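Local coordinates for CADD-like protein of unknown function (Nostoc punctiforme, PDB 3B5P), which is of unknown function but is an all-helical, CADD-like protein, probably of the heme oxygenase-like fold, at residues G1-H6 with I199-F204; N12-Q17 with G210-I215; F22-N27 with E152-V157; E60-K65 with Q76-N81; M115-T120 with Q223-E228. One frame throughout, in Å; residues are numbered along the deposited sequence. Where two conformers were deposited one is given.

Overall arrangement
The five contacts tie together an all-helical chain. Contacts 1 and 2 lie along helix 2-18, with centres about 16 Å apart. Contact 2 touches contact 3 directly, L15 CD1 lying 3.3 Å from F22 CD2, so the two contacts adjoin through packing of L15 on F22. Helix 204-229 carries contact 2 and, farther along, contact 5; their centres are about 21 Å apart. Contact 4, a local hairpin, lies across the centre of the chain from contacts 3 and 5. A bound 1,2-ethanediol, probably from the crystallisation liquor, bonds to contact 2 and comes within about 4 Å of S23 in contact 3.

Contact 1: residues G1-H6 with I199-F204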
# COMPACT_ATOMS: atom_id res chain seq x y z
N GLY A 1 -17.57 -13.87 -7.04
CA GLY A 1 -19.02 -13.76 -7.30
C GLY A 1 -19.74 -13.01 -6.20
O GLY A 1 -19.15 -12.22 -5.50
N MSE A 2 -21.02 -13.31 -6.06
CA MSE A 2 -21.90 -12.60 -5.17
C MSE A 2 -21.50 -12.76 -3.69
O MSE A 2 -21.53 -11.80 -2.95
CB MSE A 2 -23.32 -13.13 -5.42
CG MSE A 2 -24.38 -12.48 -4.65
SE MSE A 2 -26.05 -13.49 -4.79
CE MSE A 2 -27.16 -11.90 -4.44
N GLU A 3 -21.12 -13.96 -3.26
CA GLU A 3 -20.72 -14.15 -1.86
C GLU A 3 -19.41 -13.42 -1.54
O GLU A 3 -19.32 -12.72 -0.54
CB GLU A 3 -20.57 -15.64 -1.52
CG GLU A 3 -21.82 -16.47 -1.66
CD GLU A 3 -21.52 -17.92 -2.08
OE1 GLU A 3 -20.99 -18.14 -3.19
OE2 GLU A 3 -21.84 -18.84 -1.31
N PHE A 4 -18.42 -13.59 -2.42
CA PHE A 4 -17.11 -12.93 -2.23
C PHE A 4 -17.22 -11.42 -2.34
O PHE A 4 -16.51 -10.71 -1.64
CB PHE A 4 -16.07 -13.46 -3.22
CG PHE A 4 -14.65 -13.05 -2.88
CD1 PHE A 4 -14.12 -13.33 -1.61
CD2 PHE A 4 -13.87 -12.35 -3.77
CE1 PHE A 4 -12.82 -12.92 -1.25
CE2 PHE A 4 -12.57 -11.93 -3.42
CZ PHE A 4 -12.06 -12.22 -2.17
N ASN A 5 -18.06 -10.94 -3.26
CA ASN A 5 -18.31 -9.53 -3.37
C ASN A 5 -18.90 -8.98 -2.07
O ASN A 5 -18.53 -7.88 -1.64
CB ASN A 5 -19.25 -9.22 -4.53
CG ASN A 5 -18.55 -9.24 -5.89
OD1 ASN A 5 -17.34 -9.51 -5.99
ND2 ASN A 5 -19.33 -9.02 -6.97
N HIS A 6 -19.78 -9.77 -1.43
CA HIS A 6 -20.38 -9.39 -0.14
C HIS A 6 -19.32 -9.25 0.98
O HIS A 6 -19.34 -8.27 1.76
CB HIS A 6 -21.49 -10.39 0.25
CG HIS A 6 -22.34 -9.95 1.41
ND1 HIS A 6 -22.33 -10.60 2.63
CD2 HIS A 6 -23.19 -8.91 1.55
CE1 HIS A 6 -23.18 -10.01 3.45
NE2 HIS A 6 -23.72 -8.99 2.82
N ILE A 199 -11.65 -19.27 -4.22
CA ILE A 199 -11.93 -19.24 -2.78
C ILE A 199 -13.31 -19.84 -2.49
O ILE A 199 -14.26 -19.59 -3.23
CB ILE A 199 -11.74 -17.77 -2.17
CG1 ILE A 199 -11.60 -17.81 -0.65
CG2 ILE A 199 -12.85 -16.78 -2.64
CD1 ILE A 199 -11.27 -16.42 -0.02
N GLN A 200 -13.39 -20.63 -1.41
CA GLN A 200 -14.62 -21.26 -0.91
C GLN A 200 -15.14 -20.52 0.33
O GLN A 200 -14.36 -19.93 1.07
CB GLN A 200 -14.30 -22.69 -0.49
CG GLN A 200 -13.72 -23.57 -1.59
CD GLN A 200 -14.58 -23.61 -2.83
OE1 GLN A 200 -15.75 -23.99 -2.78
NE2 GLN A 200 -14.01 -23.21 -3.96
N PRO A 201 -16.48 -20.56 0.57
CA PRO A 201 -17.03 -19.83 1.71
C PRO A 201 -16.42 -20.19 3.05
O PRO A 201 -16.23 -19.31 3.88
CB PRO A 201 -18.53 -20.13 1.65
CG PRO A 201 -18.78 -20.37 0.23
CD PRO A 201 -17.56 -21.24 -0.16
N GLU A 202 -16.06 -21.46 3.26
CA GLU A 202 -15.40 -21.86 4.49
C GLU A 202 -13.97 -21.26 4.68
O GLU A 202 -13.38 -21.43 5.73
CB GLU A 202 -15.36 -23.39 4.60
CG GLU A 202 -14.57 -24.10 3.50
CD GLU A 202 -15.42 -24.50 2.28
OE1 GLU A 202 -16.43 -23.80 1.97
OE2 GLU A 202 -15.03 -25.48 1.61
N GLU A 203 -13.42 -20.59 3.65
CA GLU A 203 -12.12 -19.93 3.73
C GLU A 203 -12.25 -18.40 3.89
O GLU A 203 -11.24 -17.70 3.96
CB GLU A 203 -11.23 -20.28 2.51
CG GLU A 203 -10.99 -21.80 2.26
CD GLU A 203 -10.40 -22.14 0.85
OE1 GLU A 203 -10.71 -21.48 -0.17
OE2 GLU A 203 -9.62 -23.11 0.76
N PHE A 204 -13.48 -17.89 3.98
CA PHE A 204 -13.69 -16.41 4.10
C PHE A 204 -13.17 -15.87 5.42
O PHE A 204 -12.67 -14.76 5.47
CB PHE A 204 -15.14 -16.01 3.98
CG PHE A 204 -15.71 -16.07 2.58
CD1 PHE A 204 -14.97 -16.47 1.46
CD2 PHE A 204 -17.06 -15.77 2.39
CE1 PHE A 204 -15.56 -16.52 0.21
CE2 PHE A 204 -17.65 -15.81 1.13
CZ PHE A 204 -16.91 -16.21 0.05
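F4 turns its ring from the first turn of helix 2-18 onto I199, in the loop before helix 204-229, and F204, at the start of that helix; the contact joins the amino-terminal helix to one end of what is probably a heme oxygenase-like helical bundle. From CB the side chain leaves with CG anti to the backbone N (chi1 -167°), which brings CG, CD1 and CE1 of the ring against I199. CG passes I199 CG2 at 4.1 Å. The next atom, CD1, has the same methyl at 3.8 Å and also meets F204 CE1, while CE1 reaches I199 CD1 at 4.0 Å. The methyl CG2 thus sits over one face of the F4 ring, a CH-pi contact. The F4 and F204 rings meet obliquely, their planes at 48°. Outside the segments F207 makes an edge-to-face pair with F4. An alanine here would take away the ring under I199 CG2 and is likely to open a gap between the helix and the loop. Toward solvent, P201 suits the start of the short 3-10 turn 201-203, and its CA lies over the centre of the F204 ring. At that ring's edge, E3 CB lies 3.9 Å from F204 CE2.

Contact 2: residues N12-Q17 with G210-I215; sequences NQLLAQ and GFRAMI. With EDO (1,2-ethanediol), chain B.
L14, which loses the most surface here, lays its two methyls against the guanidinium of R212. CD2 stands over the centre of one face, 3.8 Å from R212 CZ, and CD1 comes to 3.6 Å from R212 NH1. A leucine suits this place because a flat cation welcomes apolar cover on its face while its N-H groups point outward in the plane; NH1 bonds to Y19 OH. R212 gets there by bending at chi2 and chi3 (80° and 79°), though a second conformer was deposited and the detail is less certain for that. The joined helices, 2-18 and 204-229, run nearly parallel, their local axes 23° apart in direction and 11.4 Å apart at closest approach, a wide spacing within a helical bundle that is probably heme oxygenase-like. Large side chains span it. F211, buried, extends its ring from helix 204-229 until CZ lies 4.4 Å from L15 CD2, and A144 of helix 135-163 meets it as well. I215 brings CD1 to 4.5 Å from L15 CA. N12 sends its amide ND2 to Y143 OH. At the end of the segment, 1,2-ethanediol O2 donates to Q17 O at 3.2 Å.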
# COMPACT_ATOMS: atom_id res chain seq x y z
N ASN A 12 -13.94 -3.53 3.09
CA ASN A 12 -13.77 -2.12 2.72
C ASN A 12 -14.50 -1.15 3.63
O ASN A 12 -13.95 -0.10 3.98
CB ASN A 12 -14.20 -1.89 1.27
CG ASN A 12 -13.16 -2.37 0.28
OD1 ASN A 12 -12.06 -1.82 0.23
ND2 ASN A 12 -13.49 -3.38 -0.52
N GLN A 13 -15.73 -1.49 3.99
CA GLN A 13 -16.51 -0.72 4.92
C GLN A 13 -15.88 -0.63 6.32
O GLN A 13 -15.93 0.42 6.96
CB GLN A 13 -17.93 -1.30 4.99
CG GLN A 13 -18.82 -0.86 3.81
CD GLN A 13 -20.21 -1.51 3.75
OE1 GLN A 13 -20.45 -2.61 4.27
NE2 GLN A 13 -21.14 -0.82 3.09
N LEU A 14 -15.35 -1.74 6.81
CA LEU A 14 -14.57 -1.77 8.05
C LEU A 14 -13.35 -0.83 8.00
O LEU A 14 -13.10 -0.06 8.95
CB LEU A 14 -14.12 -3.21 8.33
CG LEU A 14 -13.06 -3.46 9.41
CD1 LEU A 14 -13.60 -3.21 10.79
CD2 LEU A 14 -12.54 -4.90 9.30
N LEU A 15 -12.62 -0.87 6.89
CA LEU A 15 -11.48 0.01 6.64
C LEU A 15 -11.89 1.47 6.68
O LEU A 15 -11.25 2.28 7.35
CB LEU A 15 -10.82 -0.36 5.29
CG LEU A 15 -9.77 0.51 4.56
CD1 LEU A 15 -8.62 0.84 5.47
CD2 LEU A 15 -9.24 -0.19 3.33
N ALA A 16 -12.98 1.77 6.00
CA ALA A 16 -13.47 3.14 5.86
C ALA A 16 -14.08 3.73 7.14
O ALA A 16 -13.99 4.93 7.35
CB ALA A 16 -14.47 3.22 4.72
N GLN A 17 -14.69 2.89 7.98
CA GLN A 17 -15.36 3.34 9.20
C GLN A 17 -14.51 3.28 10.48
O GLN A 17 -14.73 4.06 11.37
CB GLN A 17 -16.61 2.50 9.42
CG GLN A 17 -17.69 2.66 8.36
CD GLN A 17 -18.75 1.54 8.39
OE1 GLN A 17 -18.84 0.76 9.36
NE2 GLN A 17 -19.55 1.44 7.31
N GLY A 210 -6.53 -12.30 7.46
CA GLY A 210 -5.41 -11.75 6.71
C GLY A 210 -5.50 -10.27 6.44
O GLY A 210 -4.52 -9.52 6.60
N PHE A 211 -6.68 -9.87 5.97
CA PHE A 211 -7.02 -8.46 5.68
C PHE A 211 -6.88 -7.58 6.93
O PHE A 211 -6.16 -6.54 6.92
CB PHE A 211 -8.46 -8.41 5.15
CG PHE A 211 -8.88 -7.04 4.62
CD1 PHE A 211 -9.41 -6.08 5.48
CD2 PHE A 211 -8.77 -6.74 3.29
CE1 PHE A 211 -9.78 -4.83 5.00
CE2 PHE A 211 -9.14 -5.54 2.81
CZ PHE A 211 -9.64 -4.58 3.68
N ARG A 212 -7.57 -7.98 8.00
CA ARG A 212 -7.48 -7.31 9.32
C ARG A 212 -6.03 -7.16 9.81
O ARG A 212 -5.64 -6.09 10.23
CB ARG A 212 -8.32 -8.08 10.37
CG ARG A 212 -8.20 -7.58 11.82
CD ARG A 212 -9.06 -6.33 12.11
NE ARG A 212 -10.46 -6.70 12.30
CZ ARG A 212 -11.42 -5.90 12.74
NH1 ARG A 212 -11.19 -4.63 13.05
NH2 ARG A 212 -12.64 -6.40 12.87
N ALA A 213 -5.25 -8.24 9.76
CA ALA A 213 -3.84 -8.25 10.21
C ALA A 213 -2.98 -7.23 9.49
O ALA A 213 -2.12 -6.57 10.12
CB ALA A 213 -3.23 -9.65 10.06
N MSE A 214 -3.23 -7.05 8.18
CA MSE A 214 -2.49 -6.13 7.36
C MSE A 214 -2.84 -4.68 7.67
O MSE A 214 -1.94 -3.86 7.81
CB MSE A 214 -2.72 -6.44 5.89
CG MSE A 214 -1.95 -5.55 4.89
SE MSE A 214 0.02 -5.68 5.09
CE MSE A 214 0.31 -7.49 4.59
N ILE A 215 -4.14 -4.35 7.78
CA ILE A 215 -4.56 -2.97 8.05
C ILE A 215 -4.23 -2.57 9.49
O ILE A 215 -3.90 -1.42 9.71
CB ILE A 215 -6.04 -2.65 7.60
CG1 ILE A 215 -7.07 -3.43 8.42
CG2 ILE A 215 -6.20 -2.91 6.10
CD1 ILE A 215 -8.50 -2.91 8.20
C1 EDO B . -12.45 6.97 9.56
O1 EDO B . -13.77 7.54 9.62
C2 EDO B . -11.79 7.08 10.93
O2 EDO B . -12.35 6.13 11.87

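Contact 3: residues F22-N27 with E152-V157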
# COMPACT_ATOMS: atom_id res chain seq x y z
N PHE A 22 -6.07 5.80 7.62
CA PHE A 22 -6.39 5.94 6.21
C PHE A 22 -7.34 7.07 5.91
O PHE A 22 -7.67 7.28 4.73
CB PHE A 22 -6.88 4.61 5.68
CG PHE A 22 -5.95 3.49 5.99
CD1 PHE A 22 -4.71 3.43 5.38
CD2 PHE A 22 -6.25 2.56 6.95
CE1 PHE A 22 -3.82 2.43 5.70
CE2 PHE A 22 -5.38 1.57 7.26
CZ PHE A 22 -4.16 1.50 6.63
N SER A 23 -7.73 7.80 6.96
CA SER A 23 -8.57 8.99 6.87
C SER A 23 -7.72 10.20 6.55
O SER A 23 -6.66 10.38 7.15
CB SER A 23 -9.30 9.26 8.20
OG SER A 23 -9.84 10.60 8.13
N ILE A 24 -8.21 11.04 5.63
CA ILE A 24 -7.44 12.17 5.14
C ILE A 24 -7.31 13.26 6.22
O ILE A 24 -6.41 14.11 6.15
CB ILE A 24 -8.04 12.78 3.80
CG1 ILE A 24 -7.03 13.71 3.11
CG2 ILE A 24 -9.35 13.53 4.03
CD1 ILE A 24 -5.63 13.10 2.91
N THR A 25 -8.22 13.23 7.20
CA THR A 25 -8.25 14.19 8.30
C THR A 25 -7.76 13.64 9.65
O THR A 25 -7.18 14.39 10.42
CB THR A 25 -9.69 14.79 8.48
OG1 THR A 25 -10.66 13.76 8.67
CG2 THR A 25 -10.07 15.63 7.27
N GLU A 26 -8.00 12.36 9.93
CA GLU A 26 -7.67 11.73 11.25
C GLU A 26 -6.37 10.90 11.27
O GLU A 26 -6.02 10.30 12.30
CB GLU A 26 -8.84 10.83 11.68
CG GLU A 26 -10.14 11.62 11.81
CD GLU A 26 -11.38 10.75 11.81
OE1 GLU A 26 -11.64 10.09 12.84
OE2 GLU A 26 -12.10 10.75 10.79
N ASN A 27 -5.66 10.86 10.16
CA ASN A 27 -4.36 10.24 10.11
C ASN A 27 -3.45 10.91 11.15
O ASN A 27 -3.48 12.13 11.27
CB ASN A 27 -3.80 10.34 8.69
CG ASN A 27 -2.40 9.81 8.59
OD1 ASN A 27 -1.46 10.55 8.81
ND2 ASN A 27 -2.25 8.54 8.26
N GLU A 152 -4.08 5.76 0.89
CA GLU A 152 -2.63 5.97 1.07
C GLU A 152 -2.13 7.05 0.13
O GLU A 152 -1.49 8.00 0.54
CB GLU A 152 -1.91 4.66 0.80
CG GLU A 152 -0.42 4.64 1.00
CD GLU A 152 0.14 3.22 0.80
OE1 GLU A 152 -0.16 2.34 1.63
OE2 GLU A 152 0.86 2.99 -0.20
N LEU A 153 -2.48 6.90 -1.14
CA LEU A 153 -2.10 7.83 -2.18
C LEU A 153 -2.63 9.25 -1.89
O LEU A 153 -1.91 10.23 -2.06
CB LEU A 153 -2.59 7.34 -3.54
N THR A 154 -3.88 9.36 -1.47
CA THR A 154 -4.47 10.67 -1.07
C THR A 154 -3.68 11.32 0.05
O THR A 154 -3.45 12.51 0.04
CB THR A 154 -5.94 10.49 -0.65
OG1 THR A 154 -6.60 9.70 -1.64
CG2 THR A 154 -6.67 11.84 -0.54
N LEU A 155 -3.27 10.52 1.04
CA LEU A 155 -2.40 11.02 2.10
C LEU A 155 -1.08 11.57 1.57
O LEU A 155 -0.62 12.62 2.00
CB LEU A 155 -2.13 9.93 3.14
CG LEU A 155 -3.31 9.52 4.02
CD1 LEU A 155 -3.09 8.12 4.70
CD2 LEU A 155 -3.50 10.57 5.04
N ILE A 156 -0.46 10.86 0.64
CA ILE A 156 0.85 11.25 0.14
C ILE A 156 0.74 12.55 -0.66
O ILE A 156 1.59 13.42 -0.56
CB ILE A 156 1.52 10.13 -0.68
CG1 ILE A 156 1.78 8.90 0.20
CG2 ILE A 156 2.86 10.59 -1.32
CD1 ILE A 156 2.42 9.11 1.55
N VAL A 157 -0.33 12.69 -1.42
CA VAL A 157 -0.61 13.99 -2.06
C VAL A 157 -0.61 15.17 -1.05
O VAL A 157 0.08 16.12 -1.27
CB VAL A 157 -1.92 13.93 -2.91
CG1 VAL A 157 -2.23 15.28 -3.58
CG2 VAL A 157 -1.81 12.84 -3.96
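L155, modelled in two conformers, so that its details are less certain, pushes its branched end against N27 and the loop around it. CD2 rests 3.7 Å from N27 CB, and CD1 is 3.7 Å from N27 ND2; S23 O also lies near CD2. Beside this, I24 reaches to the helix with CD1, 3.8 Å from T154 CG2 and 3.7 Å from T154 O, the two side chains crossing at about a right angle. Leucine and isoleucine suit a seam where branched apolar ends fill in against methyls and backbone, and no hydrogen bond crosses it. N27 is the N-cap of helix 28-31: OD1 accepts from V30 N, and ND2 bonds to A21 O. Both polar ends of the amide are thereby engaged, and its plane is fixed against the leucine. Farther out, S23 folds the loop as an ST turn and ST motif, OG accepting from T25 N at 3.2 Å and from E26 N at 3.1 Å. On the helix side T154 OG1 turns back to I150 O, leaving CG2 to face I24.

Contact 4: residues E60-K65 with Q76-N81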
# COMPACT_ATOMS: atom_id res chain seq x y z
N GLU A 60 5.40 -10.95 -5.05
CA GLU A 60 5.99 -12.17 -5.57
C GLU A 60 5.83 -13.30 -4.56
O GLU A 60 5.65 -14.45 -4.97
CB GLU A 60 7.44 -11.97 -5.95
CG GLU A 60 8.17 -13.20 -6.46
CD GLU A 60 7.66 -13.77 -7.79
OE1 GLU A 60 6.98 -13.05 -8.57
OE2 GLU A 60 7.96 -14.95 -8.09
N LEU A 61 5.90 -13.02 -3.26
CA LEU A 61 5.65 -14.09 -2.28
C LEU A 61 4.19 -14.56 -2.35
O LEU A 61 3.90 -15.77 -2.30
CB LEU A 61 6.04 -13.67 -0.85
CG LEU A 61 7.50 -13.43 -0.49
CD1 LEU A 61 7.55 -12.63 0.78
CD2 LEU A 61 8.22 -14.74 -0.35
N ALA A 62 3.26 -13.61 -2.54
CA ALA A 62 1.84 -13.93 -2.72
C ALA A 62 1.62 -14.72 -4.00
O ALA A 62 0.80 -15.60 -4.00
CB ALA A 62 0.97 -12.68 -2.76
N ARG A 63 2.31 -14.38 -5.09
CA ARG A 63 2.20 -15.12 -6.35
C ARG A 63 2.66 -16.55 -6.19
O ARG A 63 2.04 -17.46 -6.74
CB ARG A 63 3.03 -14.45 -7.45
CG ARG A 63 2.74 -14.95 -8.87
CD ARG A 63 3.68 -14.29 -9.86
NE ARG A 63 5.04 -14.84 -9.77
CZ ARG A 63 5.50 -15.89 -10.48
NH1 ARG A 63 4.73 -16.53 -11.35
NH2 ARG A 63 6.75 -16.30 -10.29
N ARG A 64 3.74 -16.75 -5.45
CA ARG A 64 4.23 -18.12 -5.16
C ARG A 64 3.26 -18.94 -4.29
O ARG A 64 3.03 -20.15 -4.55
CB ARG A 64 5.64 -18.07 -4.57
CG ARG A 64 6.63 -17.53 -5.57
CD ARG A 64 8.07 -17.81 -5.25
NE ARG A 64 8.95 -16.81 -5.85
CZ ARG A 64 10.26 -16.96 -6.02
NH1 ARG A 64 10.86 -18.09 -5.66
NH2 ARG A 64 10.97 -15.98 -6.56
N LYS A 65 2.63 -18.30 -3.30
CA LYS A 65 1.55 -18.94 -2.54
C LYS A 65 0.36 -19.31 -3.45
O LYS A 65 -0.17 -20.42 -3.33
CB LYS A 65 1.03 -18.05 -1.38
CG LYS A 65 1.89 -18.02 -0.13
CD LYS A 65 1.78 -19.28 0.74
CE LYS A 65 2.82 -19.21 1.88
NZ LYS A 65 2.66 -20.30 2.91
N GLN A 76 -1.51 -15.34 -12.16
CA GLN A 76 -1.46 -14.50 -13.38
C GLN A 76 -1.82 -13.03 -13.14
O GLN A 76 -1.18 -12.14 -13.69
CB GLN A 76 -2.37 -15.07 -14.49
CG GLN A 76 -2.39 -14.29 -15.78
CD GLN A 76 -1.08 -14.39 -16.59
OE1 GLN A 76 -0.73 -15.46 -17.08
NE2 GLN A 76 -0.38 -13.25 -16.75
N GLU A 77 -2.87 -12.76 -12.38
CA GLU A 77 -3.22 -11.38 -12.08
C GLU A 77 -2.09 -10.66 -11.34
O GLU A 77 -1.82 -9.50 -11.60
CB GLU A 77 -4.48 -11.34 -11.22
CG GLU A 77 -5.08 -10.00 -11.00
CD GLU A 77 -5.56 -9.33 -12.30
OE1 GLU A 77 -5.81 -10.04 -13.32
OE2 GLU A 77 -5.65 -8.09 -12.29
N LEU A 78 -1.50 -11.34 -10.37
CA LEU A 78 -0.39 -10.80 -9.56
C LEU A 78 0.86 -10.51 -10.40
O LEU A 78 1.51 -9.48 -10.22
CB LEU A 78 -0.09 -11.75 -8.36
CG LEU A 78 -1.14 -11.85 -7.24
CD1 LEU A 78 -0.81 -12.94 -6.25
CD2 LEU A 78 -1.31 -10.49 -6.55
N GLN A 79 1.15 -11.39 -11.36
CA GLN A 79 2.24 -11.22 -12.30
C GLN A 79 2.03 -9.97 -13.18
O GLN A 79 2.96 -9.20 -13.38
CB GLN A 79 2.41 -12.44 -13.20
CG GLN A 79 3.67 -12.35 -14.09
CD GLN A 79 4.94 -12.31 -13.24
OE1 GLN A 79 5.59 -11.27 -13.11
NE2 GLN A 79 5.28 -13.44 -12.65
N GLU A 80 0.82 -9.77 -13.70
CA GLU A 80 0.51 -8.52 -14.42
C GLU A 80 0.72 -7.30 -13.53
O GLU A 80 1.23 -6.28 -13.99
CB GLU A 80 -0.91 -8.53 -15.00
CG GLU A 80 -1.14 -9.62 -16.07
CD GLU A 80 -2.62 -9.85 -16.45
OE1 GLU A 80 -3.50 -9.02 -16.11
OE2 GLU A 80 -2.90 -10.88 -17.10
N ASN A 81 0.36 -7.39 -12.24
CA ASN A 81 0.61 -6.30 -11.28
C ASN A 81 2.11 -6.06 -11.05
O ASN A 81 2.58 -4.92 -11.17
CB ASN A 81 -0.08 -6.55 -9.92
CG ASN A 81 -1.60 -6.59 -10.02
OD1 ASN A 81 -2.19 -6.38 -11.09
ND2 ASN A 81 -2.25 -6.85 -8.89
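R63 and L78 mark the closest backbone approach, their CA atoms 6.0 Å apart where two helices run almost antiparallel, at 162° with local axes 9.2 Å apart. L78 fills the buried side: its CD1 lies 3.6 Å from R63 N and 3.9 Å from A62 CB, an alanine being small enough to let the leucine come down on the helix backbone. T142 and L191, from helices 135-163 and 186-196, pack on L78 as well. On the outer side the R63 guanidinium carries the amide end of Q79 over one face, off centre, the two planes 54° apart. That guanidinium is held in place by E60 within its own helix, side-on: NE donates to OE1 and NH2 to OE2, each at 2.9 Å. The second bond lies in the guanidinium plane and uses the syn lone pair of OE2, whose anti lone pair takes R64 NE, completing a salt-bridge network. Two neighbouring, nearly antiparallel helices joined by a short loop form a helical hairpin.

Contact 5: residues M115-T120 with Q223-E228; sequences MPSVAT and QELAQE
S117 and A119 are both held by the carboxylate of E228, one oxygen to each. Of these hydrogen bonds, S117 OG donates to E228 OE1 at 2.7 Å through the syn lone pair, and A119 N donates to E228 OE2 at 2.8 Å, with an angle of 156°. Y43 OH also bonds to OE1. As the N-cap of helix 118-130, S117 accepts a weak bond from T120 N at OG, so a serine suits a place where one hydroxyl both gives and takes. A water joins A119 to E224, donating to A119 O at 2.8 Å and to E224 OE1 at 2.6 Å; the other oxygen of E224 makes a salt bridge with K122. Apolar contact is slight: A119 CB meets E224 CB at 3.7 Å, an alanine allowing the helices to close in. An alanine replacing E228 would remove the shared acceptor and is likely to leave A119 N and S117 OG without their mate. A carboxylate set against the amino end of a helix, where the first N-H groups carry partial positive charge, is probably stabilised there.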
# COMPACT_ATOMS: atom_id res chain seq x y z
N MSE A 115 17.36 4.01 5.39
CA MSE A 115 17.29 2.78 6.16
C MSE A 115 16.03 2.81 7.03
O MSE A 115 15.58 3.87 7.47
CB MSE A 115 18.54 2.66 7.04
CG MSE A 115 19.81 2.28 6.29
SE MSE A 115 21.36 2.53 7.44
CE MSE A 115 22.20 0.96 6.75
N PRO A 116 15.43 1.65 7.25
CA PRO A 116 14.19 1.60 8.00
C PRO A 116 14.29 2.00 9.48
O PRO A 116 15.26 1.64 10.19
CB PRO A 116 13.72 0.17 7.82
CG PRO A 116 14.91 -0.60 7.35
CD PRO A 116 15.85 0.35 6.71
N SER A 117 13.33 2.78 9.94
CA SER A 117 13.22 3.11 11.36
C SER A 117 12.76 1.90 12.16
O SER A 117 12.53 0.82 11.59
CB SER A 117 12.29 4.31 11.59
OG SER A 117 10.93 4.00 11.38
N VAL A 118 12.66 2.06 13.48
CA VAL A 118 12.12 1.00 14.35
C VAL A 118 10.72 0.62 13.90
O VAL A 118 10.41 -0.57 13.77
CB VAL A 118 12.21 1.37 15.88
CG1 VAL A 118 11.58 0.26 16.81
CG2 VAL A 118 13.70 1.61 16.29
N ALA A 119 9.86 1.61 13.68
CA ALA A 119 8.50 1.40 13.18
C ALA A 119 8.45 0.67 11.85
O ALA A 119 7.62 -0.21 11.63
CB ALA A 119 7.77 2.73 13.03
N THR A 120 9.33 1.06 10.94
CA THR A 120 9.28 0.56 9.59
C THR A 120 9.78 -0.87 9.57
O THR A 120 9.21 -1.68 8.87
CB THR A 120 10.03 1.45 8.62
OG1 THR A 120 9.45 2.77 8.62
CG2 THR A 120 10.01 0.86 7.22
N GLN A 223 0.97 5.40 13.19
CA GLN A 223 0.91 5.86 14.59
C GLN A 223 2.30 5.98 15.19
O GLN A 223 2.66 7.00 15.80
CB GLN A 223 0.06 4.90 15.44
CG GLN A 223 -1.41 5.00 15.11
CD GLN A 223 -2.30 3.97 15.81
OE1 GLN A 223 -1.92 2.83 16.06
NE2 GLN A 223 -3.52 4.38 16.07
N GLU A 224 3.09 4.94 14.99
CA GLU A 224 4.47 4.90 15.50
C GLU A 224 5.40 5.85 14.77
O GLU A 224 6.24 6.51 15.40
CB GLU A 224 5.00 3.49 15.43
CG GLU A 224 4.30 2.58 16.44
CD GLU A 224 4.77 1.15 16.36
OE1 GLU A 224 5.51 0.82 15.39
OE2 GLU A 224 4.43 0.35 17.26
N LEU A 225 5.26 5.92 13.45
CA LEU A 225 5.97 6.95 12.66
C LEU A 225 5.67 8.41 13.10
O LEU A 225 6.59 9.27 13.13
CB LEU A 225 5.69 6.74 11.17
CG LEU A 225 6.53 7.46 10.11
CD1 LEU A 225 8.02 7.17 10.23
CD2 LEU A 225 6.01 7.07 8.71
N ALA A 226 4.42 8.71 13.44
CA ALA A 226 4.07 10.07 13.88
C ALA A 226 4.81 10.40 15.17
O ALA A 226 5.31 11.49 15.32
CB ALA A 226 2.56 10.24 14.06
N GLN A 227 4.92 9.40 16.06
CA GLN A 227 5.58 9.52 17.34
C GLN A 227 7.11 9.64 17.23
O GLN A 227 7.71 10.43 17.93
CB GLN A 227 5.14 8.35 18.25
CG GLN A 227 5.81 8.27 19.61
CD GLN A 227 5.37 9.37 20.59
OE1 GLN A 227 4.29 9.97 20.43
NE2 GLN A 227 6.22 9.64 21.60
N GLU A 228 7.72 8.86 16.35
CA GLU A 228 9.12 9.00 15.98
C GLU A 228 9.45 10.38 15.43
O GLU A 228 10.43 10.98 15.84
CB GLU A 228 9.53 7.94 14.91
CG GLU A 228 9.70 6.50 15.46
CD GLU A 228 9.96 5.41 14.38
OE1 GLU A 228 9.97 5.72 13.16
OE2 GLU A 228 10.16 4.21 14.76
O HOH W 1 5.19 -0.38 13.06